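Local coordinates for protein listeriolysin O (Listeria monocytogenes, PDB 4CDB) that binds cholesterol-containing host membranes, undergoes a major conformational change, and assembles into an oligomeric pore that lyses the cell, at residues Tyr260-Tyr265 and Arg329-Lys334; Ile216-Asn221 and Ala336-Glu341; Ala307-Gly312 and Glu317-Asp322; Gln207-Ser212 and Ala279-Ala284. One frame throughout, in Å; residues are numbered along the deposited sequence.

Contact 1: Tyr260-Tyr265 and Arg329-Lys334; sequences YGRQVY and RDILKK. With NA (sodium ion), chain N.
In the antiparallel sheet at the heart of this cholesterol-dependent cytolysin, strand 262-270 sends Arg262 and Val264 out from one face to meet Ile331 and Lys334, which belong to the loop between strands 319-324 and 345-353. The CG of Arg262 is anti to the backbone N (chi1 176°), and the chain stays straight as far as NE, which carries the guanidinium into the loop backbone. There NH2 gives a weak hydrogen bond to Ile331 O at 3.4 Å, the carbonyl lying at the guanidinium edge, near its plane. Lys334 O sits over a face of the same group; although it is 2.8 Å from NH1 of Arg262, the angle is too poor for a hydrogen bond, and NH1 is satisfied instead by Gln215 OE1 on the neighbouring strand. Arginine suits the place because its several N-H groups let it bond a neighbouring strand and the loop backbone together. The bent lysine chain crosses it at about a right angle and brings Lys334 NZ to 3.1 Å from Arg262 NH2, a pair of donors whose proximity would tend to favour a neutral amine. Two residues after Arg262, beta-branched Val264 adds apolar packing, its CG1 4.2 Å from Ile331 CG2. Next along the strand, Tyr265 serves a sodium site completed by Gln78, Phe183 and water 1: the ion lies in the phenol plane, 2.5 Å from Tyr265 OH.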
loop_
_atom_site.group_PDB
_atom_site.type_symbol
_atom_site.label_atom_id
_atom_site.label_comp_id
_atom_site.label_asym_id
_atom_site.label_seq_id
_atom_site.Cartn_x
_atom_site.Cartn_y
_atom_site.Cartn_z
ATOM N N TYR A 260 2.043 6.115 -20.690
ATOM C CA TYR A 260 3.109 7.087 -20.475
ATOM C C TYR A 260 2.656 8.153 -19.488
ATOM O O TYR A 260 1.495 8.563 -19.496
ATOM C CB TYR A 260 3.505 7.758 -21.794
ATOM C CG TYR A 260 4.107 6.826 -22.824
ATOM C CD1 TYR A 260 3.297 6.058 -23.650
ATOM C CD2 TYR A 260 5.482 6.735 -22.989
ATOM C CE1 TYR A 260 3.838 5.213 -24.600
ATOM C CE2 TYR A 260 6.037 5.893 -23.938
ATOM C CZ TYR A 260 5.208 5.134 -24.740
ATOM O OH TYR A 260 5.748 4.294 -25.687
ATOM N N GLY A 261 3.575 8.607 -18.643
ATOM C CA GLY A 261 3.260 9.659 -17.697
ATOM C C GLY A 261 4.200 9.780 -16.515
ATOM O O GLY A 261 5.408 9.572 -16.628
ATOM N N ARG A 262 3.624 10.120 -15.368
ATOM C CA ARG A 262 4.389 10.421 -14.168
ATOM C C ARG A 262 3.934 9.507 -13.040
ATOM O O ARG A 262 2.734 9.292 -12.859
ATOM C CB ARG A 262 4.168 11.888 -13.790
ATOM C CG ARG A 262 4.828 12.348 -12.503
ATOM C CD ARG A 262 4.541 13.826 -12.269
ATOM N NE ARG A 262 5.172 14.336 -11.056
ATOM C CZ ARG A 262 4.563 14.421 -9.878
ATOM N NH1 ARG A 262 3.302 14.031 -9.753
ATOM N NH2 ARG A 262 5.214 14.900 -8.826
ATOM N N GLN A 263 4.881 8.953 -12.291
ATOM C CA GLN A 263 4.532 8.057 -11.193
ATOM C C GLN A 263 5.199 8.460 -9.885
ATOM O O GLN A 263 6.397 8.746 -9.848
ATOM C CB GLN A 263 4.884 6.607 -11.534
ATOM C CG GLN A 263 4.429 5.603 -10.477
ATOM C CD GLN A 263 4.633 4.161 -10.900
ATOM O OE1 GLN A 263 3.975 3.255 -10.390
ATOM N NE2 GLN A 263 5.553 3.941 -11.832
ATOM N N VAL A 264 4.411 8.480 -8.815
ATOM C CA VAL A 264 4.915 8.804 -7.489
ATOM C C VAL A 264 4.710 7.621 -6.552
ATOM O O VAL A 264 3.582 7.173 -6.351
ATOM C CB VAL A 264 4.192 10.031 -6.901
ATOM C CG1 VAL A 264 4.749 10.365 -5.530
ATOM C CG2 VAL A 264 4.326 11.221 -7.835
ATOM N N TYR A 265 5.803 7.105 -5.997
ATOM C CA TYR A 265 5.720 6.073 -4.971
ATOM C C TYR A 265 5.871 6.721 -3.600
ATOM O O TYR A 265 6.739 7.572 -3.404
ATOM C CB TYR A 265 6.796 5.006 -5.170
ATOM C CG TYR A 265 6.513 4.036 -6.296
ATOM C CD1 TYR A 265 5.689 2.935 -6.099
ATOM C CD2 TYR A 265 7.083 4.212 -7.550
ATOM C CE1 TYR A 265 5.432 2.040 -7.125
ATOM C CE2 TYR A 265 6.833 3.324 -8.581
ATOM C CZ TYR A 265 6.008 2.242 -8.364
ATOM O OH TYR A 265 5.761 1.361 -9.393
ATOM N N ARG A 329 0.409 16.840 -0.431
ATOM C CA ARG A 329 -0.549 17.588 -1.250
ATOM C C ARG A 329 0.107 18.691 -2.084
ATOM O O ARG A 329 -0.574 19.440 -2.783
ATOM C CB ARG A 329 -1.685 18.157 -0.392
ATOM C CG ARG A 329 -2.672 17.115 0.101
ATOM C CD ARG A 329 -3.917 17.103 -0.762
ATOM N NE ARG A 329 -3.646 16.677 -2.130
ATOM C CZ ARG A 329 -4.456 16.913 -3.156
ATOM N NH1 ARG A 329 -5.586 17.582 -2.972
ATOM N NH2 ARG A 329 -4.133 16.487 -4.370
ATOM N N ASP A 330 1.430 18.784 -2.001
ATOM C CA ASP A 330 2.202 19.691 -2.836
ATOM C C ASP A 330 2.855 18.865 -3.934
ATOM O O ASP A 330 2.848 19.244 -5.105
ATOM C CB ASP A 330 3.274 20.405 -2.009
ATOM C CG ASP A 330 2.699 21.146 -0.815
ATOM O OD1 ASP A 330 1.493 21.474 -0.837
ATOM O OD2 ASP A 330 3.455 21.406 0.145
ATOM N N ILE A 331 3.418 17.729 -3.534
ATOM C CA ILE A 331 3.996 16.771 -4.467
ATOM C C ILE A 331 2.895 16.170 -5.333
ATOM O O ILE A 331 3.017 16.098 -6.557
ATOM C CB ILE A 331 4.740 15.633 -3.725
ATOM C CG1 ILE A 331 6.078 16.126 -3.164
ATOM C CG2 ILE A 331 4.968 14.446 -4.647
ATOM C CD1 ILE A 331 5.980 16.840 -1.828
ATOM N N LEU A 332 1.813 15.753 -4.683
ATOM C CA LEU A 332 0.676 15.145 -5.367
ATOM C C LEU A 332 -0.075 16.159 -6.227
ATOM O O LEU A 332 -0.825 15.786 -7.129
ATOM C CB LEU A 332 -0.282 14.502 -4.355
ATOM C CG LEU A 332 0.120 13.189 -3.668
ATOM C CD1 LEU A 332 0.535 12.145 -4.692
ATOM C CD2 LEU A 332 1.215 13.390 -2.628
ATOM N N LYS A 333 0.129 17.440 -5.942
ATOM C CA LYS A 333 -0.513 18.516 -6.690
ATOM C C LYS A 333 0.024 18.610 -8.117
ATOM O O LYS A 333 -0.744 18.642 -9.079
ATOM C CB LYS A 333 -0.301 19.852 -5.973
ATOM C CG LYS A 333 -0.902 21.051 -6.683
ATOM C CD LYS A 333 -0.246 22.343 -6.218
ATOM C CE LYS A 333 -0.274 22.471 -4.702
ATOM N NZ LYS A 333 0.446 23.688 -4.231
ATOM N N LYS A 334 1.347 18.648 -8.242
ATOM C CA LYS A 334 2.013 18.824 -9.531
ATOM C C LYS A 334 1.864 17.610 -10.454
ATOM O O LYS A 334 1.878 16.466 -9.999
ATOM C CB LYS A 334 3.499 19.140 -9.311
ATOM C CG LYS A 334 4.320 19.318 -10.583
ATOM C CD LYS A 334 5.780 19.629 -10.267
ATOM C CE LYS A 334 6.457 18.487 -9.520
ATOM N NZ LYS A 334 6.602 17.264 -10.360
HETATM NA NA NA N . 4.308 -0.620 -8.895
HETATM O O HOH W 1 1.810 -0.034 -9.098
#

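Contact 2: Ile216-Asn221 and Ala336-Glu341; sequences IYYNVN and ATFNRE
With CG anti to the backbone N (chi1 168°), Phe338 reaches out from its loop to Tyr217 and Tyr218, while Tyr218 takes the rarer chi1 of 56°, CG between its backbone N and carbonyl carbon, a torsion that turns its ring toward the same phenylalanine. The two tyrosines form a classic beta bulge on strand 207-222, both facing Tyr260 of the adjoining strand; the extra residue lets consecutive side chains join one aromatic cluster, where regular alternation would send them to opposite faces. Phe338 CB settles over a face of the Tyr217 ring, 3.5 Å from Tyr217 CG. The rings of this pair are neither stacked nor T-shaped, yet they come close, Phe338 CD1 lying 3.4 Å from Tyr217 CD2. Tyr218 behaves differently: it turns its edge toward the phenylalanine face in a T-shaped pair, the two ring centroids 5.7 Å apart and the planes at 70°. Large flat rings suit this buried joint between sheet and loop because they cover much apolar surface; the Tyr217 hydroxyl is met by Gly335 O, with which it is hydrogen-bonded. Just past Phe338 the loop bends in an Asx turn, where Glu341 N donates to Asn339 OD1 over 2.8 Å, approaching from above the plane of the side-chain carbonyl.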
loop_
_atom_site.group_PDB
_atom_site.type_symbol
_atom_site.label_atom_id
_atom_site.label_comp_id
_atom_site.label_asym_id
_atom_site.label_seq_id
_atom_site.Cartn_x
_atom_site.Cartn_y
_atom_site.Cartn_z
ATOM N N ILE A 216 -1.310 9.178 -15.741
ATOM C CA ILE A 216 -1.128 8.763 -17.126
ATOM C C ILE A 216 -1.605 9.845 -18.091
ATOM O O ILE A 216 -2.780 10.210 -18.096
ATOM C CB ILE A 216 -1.879 7.450 -17.417
ATOM C CG1 ILE A 216 -1.484 6.378 -16.399
ATOM C CG2 ILE A 216 -1.616 6.983 -18.845
ATOM C CD1 ILE A 216 -2.354 5.138 -16.440
ATOM N N TYR A 217 -0.686 10.349 -18.909
ATOM C CA TYR A 217 -0.995 11.420 -19.848
ATOM C C TYR A 217 -1.597 10.877 -21.141
ATOM O O TYR A 217 -2.481 11.498 -21.733
ATOM C CB TYR A 217 0.262 12.235 -20.153
ATOM C CG TYR A 217 0.893 12.859 -18.929
ATOM C CD1 TYR A 217 0.113 13.275 -17.859
ATOM C CD2 TYR A 217 2.270 13.026 -18.841
ATOM C CE1 TYR A 217 0.684 13.845 -16.737
ATOM C CE2 TYR A 217 2.850 13.597 -17.722
ATOM C CZ TYR A 217 2.053 14.003 -16.673
ATOM O OH TYR A 217 2.626 14.569 -15.557
ATOM N N TYR A 218 -1.109 9.719 -21.574
ATOM C CA TYR A 218 -1.615 9.083 -22.784
ATOM C C TYR A 218 -1.202 7.619 -22.881
ATOM O O TYR A 218 -0.239 7.187 -22.242
ATOM C CB TYR A 218 -1.160 9.844 -24.035
ATOM C CG TYR A 218 0.340 10.018 -24.153
ATOM C CD1 TYR A 218 1.119 9.074 -24.808
ATOM C CD2 TYR A 218 0.974 11.130 -23.616
ATOM C CE1 TYR A 218 2.488 9.229 -24.922
ATOM C CE2 TYR A 218 2.342 11.295 -23.723
ATOM C CZ TYR A 218 3.094 10.343 -24.377
ATOM O OH TYR A 218 4.455 10.506 -24.484
ATOM N N ASN A 219 -1.951 6.864 -23.680
ATOM C CA ASN A 219 -1.614 5.483 -23.990
ATOM C C ASN A 219 -1.374 5.312 -25.481
ATOM O O ASN A 219 -2.109 5.860 -26.306
ATOM C CB ASN A 219 -2.728 4.539 -23.535
ATOM C CG ASN A 219 -2.905 4.527 -22.034
ATOM O OD1 ASN A 219 -2.330 3.691 -21.337
ATOM N ND2 ASN A 219 -3.704 5.457 -21.524
ATOM N N VAL A 220 -0.336 4.557 -25.822
ATOM C CA VAL A 220 -0.089 4.186 -27.205
ATOM C C VAL A 220 -0.291 2.685 -27.374
ATOM O O VAL A 220 0.370 1.880 -26.709
ATOM C CB VAL A 220 1.331 4.581 -27.661
ATOM C CG1 VAL A 220 1.606 4.051 -29.064
ATOM C CG2 VAL A 220 1.504 6.097 -27.609
ATOM N N ASN A 221 -1.216 2.313 -28.255
ATOM C CA ASN A 221 -1.508 0.904 -28.501
ATOM C C ASN A 221 -1.162 0.455 -29.926
ATOM O O ASN A 221 -0.928 1.282 -30.812
ATOM C CB ASN A 221 -2.968 0.587 -28.168
ATOM C CG ASN A 221 -3.942 1.326 -29.058
ATOM O OD1 ASN A 221 -3.589 2.322 -29.690
ATOM N ND2 ASN A 221 -5.179 0.847 -29.112
ATOM N N ALA A 336 -0.710 16.904 -12.565
ATOM C CA ALA A 336 -2.080 16.478 -12.835
ATOM C C ALA A 336 -2.485 16.753 -14.280
ATOM O O ALA A 336 -3.408 16.130 -14.804
ATOM C CB ALA A 336 -3.045 17.155 -11.878
ATOM N N THR A 337 -1.791 17.692 -14.916
ATOM C CA THR A 337 -2.074 18.050 -16.302
ATOM C C THR A 337 -0.843 17.902 -17.203
ATOM O O THR A 337 0.221 18.453 -16.920
ATOM C CB THR A 337 -2.641 19.484 -16.409
ATOM O OG1 THR A 337 -3.945 19.528 -15.817
ATOM C CG2 THR A 337 -2.739 19.917 -17.863
ATOM N N PHE A 338 -1.004 17.147 -18.285
ATOM C CA PHE A 338 0.066 16.919 -19.251
ATOM C C PHE A 338 0.472 18.197 -19.983
ATOM O O PHE A 338 -0.379 18.994 -20.382
ATOM C CB PHE A 338 -0.371 15.848 -20.256
ATOM C CG PHE A 338 0.518 15.737 -21.466
ATOM C CD1 PHE A 338 1.836 15.323 -21.347
ATOM C CD2 PHE A 338 0.022 16.019 -22.728
ATOM C CE1 PHE A 338 2.647 15.212 -22.465
ATOM C CE2 PHE A 338 0.826 15.909 -23.850
ATOM C CZ PHE A 338 2.140 15.504 -23.716
ATOM N N ASN A 339 1.777 18.391 -20.147
ATOM C CA ASN A 339 2.288 19.502 -20.946
ATOM C C ASN A 339 3.550 19.121 -21.721
ATOM O O ASN A 339 4.165 18.089 -21.452
ATOM C CB ASN A 339 2.526 20.742 -20.080
ATOM C CG ASN A 339 3.882 20.735 -19.403
ATOM O OD1 ASN A 339 4.876 21.181 -19.977
ATOM N ND2 ASN A 339 3.928 20.237 -18.173
ATOM N N ARG A 340 3.929 19.969 -22.674
ATOM C CA ARG A 340 5.019 19.679 -23.608
ATOM C C ARG A 340 6.365 19.430 -22.928
ATOM O O ARG A 340 7.141 18.579 -23.366
ATOM C CB ARG A 340 5.160 20.816 -24.623
ATOM C CG ARG A 340 6.005 20.471 -25.844
ATOM C CD ARG A 340 6.252 21.703 -26.705
ATOM N NE ARG A 340 6.743 21.359 -28.037
ATOM C CZ ARG A 340 6.032 21.493 -29.153
ATOM N NH1 ARG A 340 4.796 21.971 -29.104
ATOM N NH2 ARG A 340 6.560 21.153 -30.322
ATOM N N GLU A 341 6.639 20.176 -21.863
ATOM C CA GLU A 341 7.919 20.077 -21.163
ATOM C C GLU A 341 8.090 18.744 -20.436
ATOM O O GLU A 341 9.181 18.174 -20.422
ATOM C CB GLU A 341 8.089 21.244 -20.187
ATOM C CG GLU A 341 8.558 22.541 -20.835
ATOM C CD GLU A 341 7.627 23.030 -21.932
ATOM O OE1 GLU A 341 6.402 23.087 -21.696
ATOM O OE2 GLU A 341 8.125 23.359 -23.029
#

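Contact 3: Ala307-Gly312 and Glu317-Asp322; sequences AVIYGG and EVQIID. With NA (sodium ion), chain T.
Glu317 opens the returning arm of a beta hairpin whose strands, 303-310 and 319-324, run antiparallel at the edge of the central sheet. In other cholesterol-dependent cytolysins the short second strand covers the edge of the first in the monomer and must move aside before subunits can pair; the same is probably true here. Glu317 touches through its backbone: water 2 donates to Glu317 O at 2.7 Å and also to Ile309 O, and accepts from Gly312 N, bridging the place where the two arms diverge. Val318 lies alongside Tyr310, its CG1 3.7 Å from Tyr310 CE1, and its other methyl, CG2, near the ring plane at the edge. Beyond this contact Tyr310 OH binds a sodium ion at 2.5 Å, so the ring has a methyl-lined flank and a polar tip. Gln319 makes a hydrogen-bonded pair with Ile309, donating from Gln319 N to Ile309 O over 3.2 Å and accepting in return; its CB lies beside the isoleucine. Ile320 falls in a non-hydrogen-bonded pair with Val308, on the same face of the sheet, and its CA makes a CA-H...O contact of 3.2 Å to Ala307 O. Ile321 restores the hydrogen-bonded pattern opposite Ala307, whose small methyl shares a face with the larger Ile309. Ile321 CB packs against that methyl, and its CD1 reaches on to Ile309 CD1, 4.0 Å away, while Ile321 O takes the bond from Ala307 N at 2.7 Å.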
loop_
_atom_site.group_PDB
_atom_site.type_symbol
_atom_site.label_atom_id
_atom_site.label_comp_id
_atom_site.label_asym_id
_atom_site.label_seq_id
_atom_site.Cartn_x
_atom_site.Cartn_y
_atom_site.Cartn_z
ATOM N N ALA A 307 9.110 10.065 -0.703
ATOM C CA ALA A 307 8.553 10.020 -2.049
ATOM C C ALA A 307 9.610 9.753 -3.110
ATOM O O ALA A 307 10.662 10.392 -3.126
ATOM C CB ALA A 307 7.814 11.314 -2.356
ATOM N N VAL A 308 9.318 8.802 -3.993
ATOM C CA VAL A 308 10.141 8.547 -5.168
ATOM C C VAL A 308 9.329 8.895 -6.412
ATOM O O VAL A 308 8.249 8.343 -6.628
ATOM C CB VAL A 308 10.581 7.076 -5.236
ATOM C CG1 VAL A 308 11.453 6.835 -6.459
ATOM C CG2 VAL A 308 11.324 6.692 -3.969
ATOM N N ILE A 309 9.846 9.811 -7.225
ATOM C CA ILE A 309 9.093 10.337 -8.359
ATOM C C ILE A 309 9.768 10.032 -9.696
ATOM O O ILE A 309 10.937 10.367 -9.898
ATOM C CB ILE A 309 8.907 11.866 -8.230
ATOM C CG1 ILE A 309 8.422 12.230 -6.825
ATOM C CG2 ILE A 309 7.946 12.387 -9.289
ATOM C CD1 ILE A 309 8.299 13.721 -6.588
ATOM N N TYR A 310 9.027 9.398 -10.605
ATOM C CA TYR A 310 9.522 9.124 -11.953
ATOM C C TYR A 310 8.699 9.881 -12.994
ATOM O O TYR A 310 7.482 10.008 -12.856
ATOM C CB TYR A 310 9.464 7.626 -12.266
ATOM C CG TYR A 310 10.158 6.739 -11.259
ATOM C CD1 TYR A 310 11.509 6.897 -10.978
ATOM C CD2 TYR A 310 9.468 5.727 -10.607
ATOM C CE1 TYR A 310 12.149 6.081 -10.064
ATOM C CE2 TYR A 310 10.097 4.905 -9.692
ATOM C CZ TYR A 310 11.438 5.085 -9.425
ATOM O OH TYR A 310 12.067 4.270 -8.514
ATOM N N GLY A 311 9.363 10.371 -14.040
ATOM C CA GLY A 311 8.687 11.055 -15.129
ATOM C C GLY A 311 8.042 12.370 -14.734
ATOM O O GLY A 311 7.104 12.834 -15.389
ATOM N N GLY A 312 8.544 12.975 -13.662
ATOM C CA GLY A 312 8.013 14.238 -13.186
ATOM C C GLY A 312 8.802 15.428 -13.696
ATOM O O GLY A 312 8.439 16.577 -13.446
ATOM N N GLU A 317 14.864 12.375 -15.030
ATOM C CA GLU A 317 15.305 12.735 -13.689
ATOM C C GLU A 317 14.474 12.023 -12.622
ATOM O O GLU A 317 13.249 11.934 -12.732
ATOM C CB GLU A 317 15.219 14.251 -13.507
ATOM C CG GLU A 317 15.857 14.779 -12.234
ATOM C CD GLU A 317 15.697 16.282 -12.086
ATOM O OE1 GLU A 317 14.581 16.731 -11.749
ATOM O OE2 GLU A 317 16.684 17.014 -12.309
ATOM N N VAL A 318 15.146 11.510 -11.596
ATOM C CA VAL A 318 14.469 10.851 -10.485
ATOM C C VAL A 318 14.522 11.724 -9.237
ATOM O O VAL A 318 15.603 12.075 -8.764
ATOM C CB VAL A 318 15.106 9.490 -10.167
ATOM C CG1 VAL A 318 14.397 8.831 -8.991
ATOM C CG2 VAL A 318 15.060 8.597 -11.390
ATOM N N GLN A 319 13.355 12.076 -8.708
ATOM C CA GLN A 319 13.288 12.906 -7.510
ATOM C C GLN A 319 12.967 12.095 -6.262
ATOM O O GLN A 319 12.058 11.264 -6.265
ATOM C CB GLN A 319 12.257 14.026 -7.671
ATOM C CG GLN A 319 12.839 15.348 -8.145
ATOM C CD GLN A 319 12.036 16.542 -7.668
ATOM O OE1 GLN A 319 12.495 17.319 -6.831
ATOM N NE2 GLN A 319 10.828 16.696 -8.200
ATOM N N ILE A 320 13.721 12.345 -5.195
ATOM C CA ILE A 320 13.458 11.725 -3.902
ATOM C C ILE A 320 13.235 12.793 -2.830
ATOM O O ILE A 320 14.067 13.682 -2.642
ATOM C CB ILE A 320 14.596 10.775 -3.480
ATOM C CG1 ILE A 320 14.759 9.655 -4.509
ATOM C CG2 ILE A 320 14.323 10.189 -2.104
ATOM C CD1 ILE A 320 15.784 8.609 -4.122
ATOM N N ILE A 321 12.103 12.706 -2.139
ATOM C CA ILE A 321 11.725 13.719 -1.160
ATOM C C ILE A 321 11.353 13.105 0.188
ATOM O O ILE A 321 10.564 12.161 0.253
ATOM C CB ILE A 321 10.536 14.569 -1.664
ATOM C CG1 ILE A 321 10.884 15.247 -2.989
ATOM C CG2 ILE A 321 10.133 15.605 -0.626
ATOM C CD1 ILE A 321 9.737 16.023 -3.597
ATOM N N ASP A 322 11.932 13.645 1.258
ATOM C CA ASP A 322 11.550 13.280 2.617
ATOM C C ASP A 322 10.839 14.464 3.265
ATOM O O ASP A 322 11.024 15.608 2.846
ATOM C CB ASP A 322 12.780 12.898 3.441
ATOM C CG ASP A 322 13.570 11.764 2.820
ATOM O OD1 ASP A 322 13.225 10.590 3.073
ATOM O OD2 ASP A 322 14.539 12.045 2.084
HETATM NA NA NA T . 14.576 4.379 -8.291
HETATM O O HOH W 2 10.813 12.531 -11.717
HETATM O O HOH W 3 15.457 2.413 -6.229
#

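Contact 4: Gln207-Ser212 and Ala279-Ala284; sequences QEEVIS and AAFDAA. With NA (sodium ion), chain Q.
Glu209 leaves its strand toward Phe281, and its CB packs against the CD2-CE2 side of that residue, 3.6 Å from Phe281 CD2. From there CG is anti to the backbone N (chi1 -172°) and the extended chain slides past the phenylalanine, running in the opposite direction. CD, drawn in behind its two oxygens, comes within 3.1 Å of a sodium ion. The carboxylate is turned only 20° from the ring plane. OE1 lies 3.2 Å from Phe281 CD2, but its strong partner is the sodium ion at 2.6 Å; OE2 grips the same ion at 2.8 Å, making the glutamate bidentate. Here the start of strand 207-222 is crossed by helix 277-286, most of which, through residue 283, lies in a segment that becomes a membrane-spanning beta strand in the pore; here it is still helical. Phenylalanine suits its place because the buried ring also touches Leu268 and Leu325, filling the apolar layer between helix and sheet. Asp282 supplies the third ligand, with Asp282 OD1 2.8 Å from the sodium ion. Two acidic side chains suit such a site, the cation offsetting the repulsion expected where Glu209 OE2 and Asp282 OD1 stand 4.3 Å apart. Lys278 adds a second positive partner by donating from NZ to Asp282 OD1.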
loop_
_atom_site.group_PDB
_atom_site.type_symbol
_atom_site.label_atom_id
_atom_site.label_comp_id
_atom_site.label_asym_id
_atom_site.label_seq_id
_atom_site.Cartn_x
_atom_site.Cartn_y
_atom_site.Cartn_z
ATOM N N GLN A 207 4.014 1.724 12.109
ATOM C CA GLN A 207 3.071 1.368 11.054
ATOM C C GLN A 207 3.420 2.111 9.768
ATOM O O GLN A 207 3.635 3.324 9.785
ATOM C CB GLN A 207 1.635 1.688 11.473
ATOM C CG GLN A 207 1.135 0.879 12.658
ATOM C CD GLN A 207 -0.359 1.021 12.869
ATOM O OE1 GLN A 207 -1.160 0.476 12.109
ATOM N NE2 GLN A 207 -0.742 1.758 13.906
ATOM N N GLU A 208 3.483 1.383 8.657
ATOM C CA GLU A 208 3.849 1.986 7.381
ATOM C C GLU A 208 2.864 1.649 6.266
ATOM O O GLU A 208 2.310 0.552 6.222
ATOM C CB GLU A 208 5.269 1.584 6.973
ATOM C CG GLU A 208 6.340 2.029 7.956
ATOM C CD GLU A 208 7.746 1.923 7.395
ATOM O OE1 GLU A 208 8.057 0.905 6.743
ATOM O OE2 GLU A 208 8.544 2.858 7.617
ATOM N N GLU A 209 2.651 2.606 5.369
ATOM C CA GLU A 209 1.813 2.386 4.198
ATOM C C GLU A 209 2.592 2.702 2.925
ATOM O O GLU A 209 3.368 3.658 2.882
ATOM C CB GLU A 209 0.547 3.240 4.265
ATOM C CG GLU A 209 -0.474 2.917 3.181
ATOM C CD GLU A 209 -1.631 3.897 3.152
ATOM O OE1 GLU A 209 -1.435 5.065 3.547
ATOM O OE2 GLU A 209 -2.735 3.498 2.730
ATOM N N VAL A 210 2.384 1.886 1.896
ATOM C CA VAL A 210 3.016 2.110 0.601
ATOM C C VAL A 210 1.965 2.516 -0.427
ATOM O O VAL A 210 0.928 1.864 -0.560
ATOM C CB VAL A 210 3.774 0.861 0.125
ATOM C CG1 VAL A 210 4.306 1.062 -1.285
ATOM C CG2 VAL A 210 4.911 0.555 1.078
ATOM N N ILE A 211 2.238 3.603 -1.141
ATOM C CA ILE A 211 1.296 4.145 -2.111
ATOM C C ILE A 211 1.918 4.240 -3.505
ATOM O O ILE A 211 3.056 4.689 -3.656
ATOM C CB ILE A 211 0.806 5.545 -1.683
ATOM C CG1 ILE A 211 0.120 5.480 -0.318
ATOM C CG2 ILE A 211 -0.132 6.135 -2.722
ATOM C CD1 ILE A 211 -0.346 6.824 0.188
ATOM N N SER A 212 1.170 3.804 -4.515
ATOM C CA SER A 212 1.574 3.973 -5.906
ATOM C C SER A 212 0.615 4.949 -6.589
ATOM O O SER A 212 -0.578 4.671 -6.714
ATOM C CB SER A 212 1.570 2.626 -6.630
ATOM O OG SER A 212 2.073 2.750 -7.948
ATOM N N ALA A 279 -6.941 5.697 8.187
ATOM C CA ALA A 279 -7.861 6.809 7.962
ATOM C C ALA A 279 -7.130 8.146 8.018
ATOM O O ALA A 279 -7.428 9.060 7.249
ATOM C CB ALA A 279 -8.987 6.778 8.982
ATOM N N ALA A 280 -6.172 8.250 8.933
ATOM C CA ALA A 280 -5.346 9.445 9.043
ATOM C C ALA A 280 -4.515 9.637 7.779
ATOM O O ALA A 280 -4.431 10.744 7.245
ATOM C CB ALA A 280 -4.446 9.350 10.260
ATOM N N PHE A 281 -3.902 8.552 7.314
ATOM C CA PHE A 281 -3.118 8.570 6.083
ATOM C C PHE A 281 -3.988 8.956 4.890
ATOM O O PHE A 281 -3.569 9.737 4.037
ATOM C CB PHE A 281 -2.472 7.204 5.833
ATOM C CG PHE A 281 -1.233 6.950 6.652
ATOM C CD1 PHE A 281 -0.682 7.946 7.441
ATOM C CD2 PHE A 281 -0.613 5.710 6.618
ATOM C CE1 PHE A 281 0.461 7.709 8.188
ATOM C CE2 PHE A 281 0.530 5.467 7.361
ATOM C CZ PHE A 281 1.068 6.468 8.148
ATOM N N ASP A 282 -5.197 8.404 4.839
ATOM C CA ASP A 282 -6.128 8.679 3.747
ATOM C C ASP A 282 -6.478 10.165 3.649
ATOM O O ASP A 282 -6.622 10.706 2.552
ATOM C CB ASP A 282 -7.409 7.852 3.905
ATOM C CG ASP A 282 -7.159 6.359 3.797
ATOM O OD1 ASP A 282 -6.197 5.961 3.108
ATOM O OD2 ASP A 282 -7.930 5.582 4.401
ATOM N N ALA A 283 -6.608 10.815 4.801
ATOM C CA ALA A 283 -6.986 12.223 4.856
ATOM C C ALA A 283 -5.842 13.137 4.427
ATOM O O ALA A 283 -6.058 14.131 3.733
ATOM C CB ALA A 283 -7.463 12.589 6.257
ATOM N N ALA A 284 -4.627 12.793 4.835
ATOM C CA ALA A 284 -3.452 13.598 4.509
ATOM C C ALA A 284 -3.114 13.542 3.022
ATOM O O ALA A 284 -2.360 14.373 2.514
ATOM C CB ALA A 284 -2.262 13.152 5.338
HETATM NA NA NA Q . -3.495 6.191 2.391
#

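All four contacts reach the same antiparallel sheet, and contacts 2 and 4 use the two ends of one long strand, 207-222, with centres about 26 Å apart. Contact 2 is the most buried and relies on aromatic rings; the others are partly open. Contacts 1 and 2 bind successive parts of one loop to the sheet, the first through an arginine with a weak bond to a loop carbonyl and a little apolar packing, and they meet where Tyr260 O and Tyr217 N lie 2.9 Å apart. Contact 3 alone is strand pairing, continuing the sheet from contact 1 through neighbouring strands 262-270 and 303-310. Contact 4 instead joins sheet to helix, across a sodium ion.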